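Local structure of type IV pilus biogenesis protein PilB (Streptococcus sanguinis, 7B7P) at residues S199-K204 with I240-T245. The protein is a minor type IV pilin that has a direct role in adhesion and carries a metal-binding von Willebrand factor A-like domain. Sequence-based numbering, arbitrary orientation.
Sequences SVIMIK and IIATIT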
loop_
_atom_site.group_PDB
_atom_site.type_symbol
_atom_site.label_atom_id
_atom_site.label_comp_id
_atom_site.label_asym_id
_atom_site.label_seq_id
_atom_site.Cartn_x
_atom_site.Cartn_y
_atom_site.Cartn_z
ATOM N N SER A 199 0.802 -9.103 -15.179
ATOM C CA SER A 199 0.056 -9.357 -13.954
ATOM C C SER A 199 0.237 -10.789 -13.451
ATOM O O SER A 199 0.170 -11.018 -12.235
ATOM C CB SER A 199 -1.430 -9.007 -14.147
ATOM O OG SER A 199 -2.059 -9.822 -15.115
ATOM N N VAL A 200 0.514 -11.742 -14.345
ATOM C CA VAL A 200 0.996 -13.057 -13.909
ATOM C C VAL A 200 2.239 -12.899 -13.034
ATOM O O VAL A 200 2.326 -13.468 -11.938
ATOM C CB VAL A 200 1.267 -13.964 -15.123
ATOM C CG1 VAL A 200 1.927 -15.277 -14.679
ATOM C CG2 VAL A 200 -0.023 -14.263 -15.864
ATOM N N ILE A 201 3.208 -12.094 -13.491
ATOM C CA ILE A 201 4.394 -11.793 -12.683
ATOM C C ILE A 201 3.993 -11.186 -11.342
ATOM O O ILE A 201 4.529 -11.553 -10.286
ATOM C CB ILE A 201 5.349 -10.868 -13.460
ATOM C CG1 ILE A 201 5.893 -11.576 -14.706
ATOM C CG2 ILE A 201 6.493 -10.378 -12.575
ATOM C CD1 ILE A 201 7.023 -10.834 -15.374
ATOM N N MET A 202 3.039 -10.244 -11.360
ATOM C CA MET A 202 2.653 -9.548 -10.133
ATOM C C MET A 202 2.037 -10.511 -9.120
ATOM O O MET A 202 2.234 -10.357 -7.907
ATOM C CB MET A 202 1.685 -8.401 -10.473
ATOM C CG MET A 202 0.863 -7.863 -9.328
ATOM S SD MET A 202 1.862 -7.157 -8.000
ATOM C CE MET A 202 0.945 -5.652 -7.633
ATOM N N ILE A 203 1.307 -11.522 -9.604
ATOM C CA ILE A 203 0.708 -12.519 -8.716
ATOM C C ILE A 203 1.793 -13.340 -8.012
ATOM O O ILE A 203 1.767 -13.520 -6.788
ATOM C CB ILE A 203 -0.254 -13.428 -9.505
ATOM C CG1 ILE A 203 -1.552 -12.693 -9.849
ATOM C CG2 ILE A 203 -0.537 -14.711 -8.715
ATOM C CD1 ILE A 203 -2.274 -12.104 -8.663
ATOM N N LYS A 204 2.756 -13.865 -8.779
ATOM C CA LYS A 204 3.840 -14.624 -8.164
ATOM C C LYS A 204 4.604 -13.770 -7.161
ATOM O O LYS A 204 5.021 -14.259 -6.104
ATOM C CB LYS A 204 4.776 -15.171 -9.235
ATOM C CG LYS A 204 4.115 -16.171 -10.178
ATOM C CD LYS A 204 4.829 -16.216 -11.533
ATOM C CE LYS A 204 4.808 -17.619 -12.126
ATOM N NZ LYS A 204 4.699 -17.593 -13.611
ATOM N N ILE A 240 -5.569 -18.805 -10.552
ATOM C CA ILE A 240 -5.787 -17.462 -11.084
ATOM C C ILE A 240 -4.936 -17.213 -12.330
ATOM O O ILE A 240 -5.398 -16.575 -13.286
ATOM C CB ILE A 240 -5.551 -16.391 -10.000
ATOM C CG1 ILE A 240 -5.807 -15.007 -10.597
ATOM C CG2 ILE A 240 -4.147 -16.478 -9.437
ATOM C CD1 ILE A 240 -6.437 -14.024 -9.642
ATOM N N ILE A 241 -3.692 -17.709 -12.352
ATOM C CA ILE A 241 -2.855 -17.518 -13.535
ATOM C C ILE A 241 -3.509 -18.161 -14.745
ATOM O O ILE A 241 -3.375 -17.671 -15.874
ATOM C CB ILE A 241 -1.443 -18.080 -13.304
ATOM C CG1 ILE A 241 -0.706 -17.276 -12.244
ATOM C CG2 ILE A 241 -0.642 -18.064 -14.596
ATOM C CD1 ILE A 241 0.762 -17.649 -12.138
ATOM N N ALA A 242 -4.242 -19.253 -14.527
ATOM C CA ALA A 242 -5.002 -19.857 -15.613
ATOM C C ALA A 242 -6.046 -18.887 -16.152
ATOM O O ALA A 242 -6.219 -18.766 -17.371
ATOM C CB ALA A 242 -5.658 -21.154 -15.134
ATOM N N THR A 243 -6.750 -18.185 -15.256
ATOM C CA THR A 243 -7.750 -17.211 -15.692
ATOM C C THR A 243 -7.114 -16.071 -16.481
ATOM O O THR A 243 -7.595 -15.700 -17.560
ATOM C CB THR A 243 -8.508 -16.642 -14.496
ATOM O OG1 THR A 243 -8.734 -17.672 -13.524
ATOM C CG2 THR A 243 -9.842 -16.065 -14.956
ATOM N N ILE A 244 -6.037 -15.494 -15.951
ATOM C CA ILE A 244 -5.457 -14.316 -16.578
ATOM C C ILE A 244 -4.944 -14.639 -17.967
ATOM O O ILE A 244 -5.030 -13.803 -18.880
ATOM C CB ILE A 244 -4.353 -13.741 -15.681
ATOM C CG1 ILE A 244 -4.977 -13.138 -14.429
ATOM C CG2 ILE A 244 -3.484 -12.735 -16.449
ATOM C CD1 ILE A 244 -3.981 -12.491 -13.529
ATOM N N THR A 245 -4.435 -15.858 -18.173
ATOM C CA THR A 245 -3.846 -16.172 -19.468
ATOM C C THR A 245 -4.808 -16.861 -20.432
ATOM O O THR A 245 -4.558 -16.841 -21.644
ATOM C CB THR A 245 -2.583 -17.008 -19.273
ATOM O OG1 THR A 245 -2.766 -17.895 -18.163
ATOM C CG2 THR A 245 -1.402 -16.090 -18.975
#
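Val200 and Ile241, whose CA atoms are the nearest pair across the two segments, cross their side chains at about a right angle. CG1 of Val200 lies 3.7 Å from Ile241 CD1 and also touches Ile241 CG2. CG2 of Val200 turns to the next helical turn, 3.8 Å from Ile244 CG2 and 3.9 Å from Thr245 CG2. The valine has CG1 anti to its backbone N (chi1 173°). CG1 is thereby turned to Ile241, while CG2 lies mainly against Ile244 and Thr245 and still reaches Ile241 CG2. Deeper in, Ile203 CG2 rests 4.1 Å from Ile240 CG2. Ile203 CG1 approaches Ile244 CD1 more loosely, at 4.4 Å. At the outer edge, the aliphatic part of Lys204 lies across Ile241, with CE 4.0 Å from CD1.

Polar groups add no hydrogen bond between the two segments. Ser199 OG sits 3.5 Å from Ile244 CG2, a van der Waals contact. This buried hydroxyl is satisfied within its own helix by Leu195 O. One polar link between the helices lies just before 199-204 in helix 191-209, where Arg196 NH1 hydrogen-bonds to Ile244 O.

The axes of 199-204 and 240-245 run nearly antiparallel, at 168°, and approach to 10.1 Å. Beneath them, Val214 of strand 212-219 touches both Ile203 and Ile240, and Leu216 touches Ile244. Phe166 and Phe168 of strand 162-169 extend this floor under Ile203 and Ser199. The contact is thus side-by-side packing of helices 191-209 and 238-245 on one face of the central sheet, away from the magnesium-binding residues, as expected of the Rossmann-like alpha/beta fold of von Willebrand factor A domains.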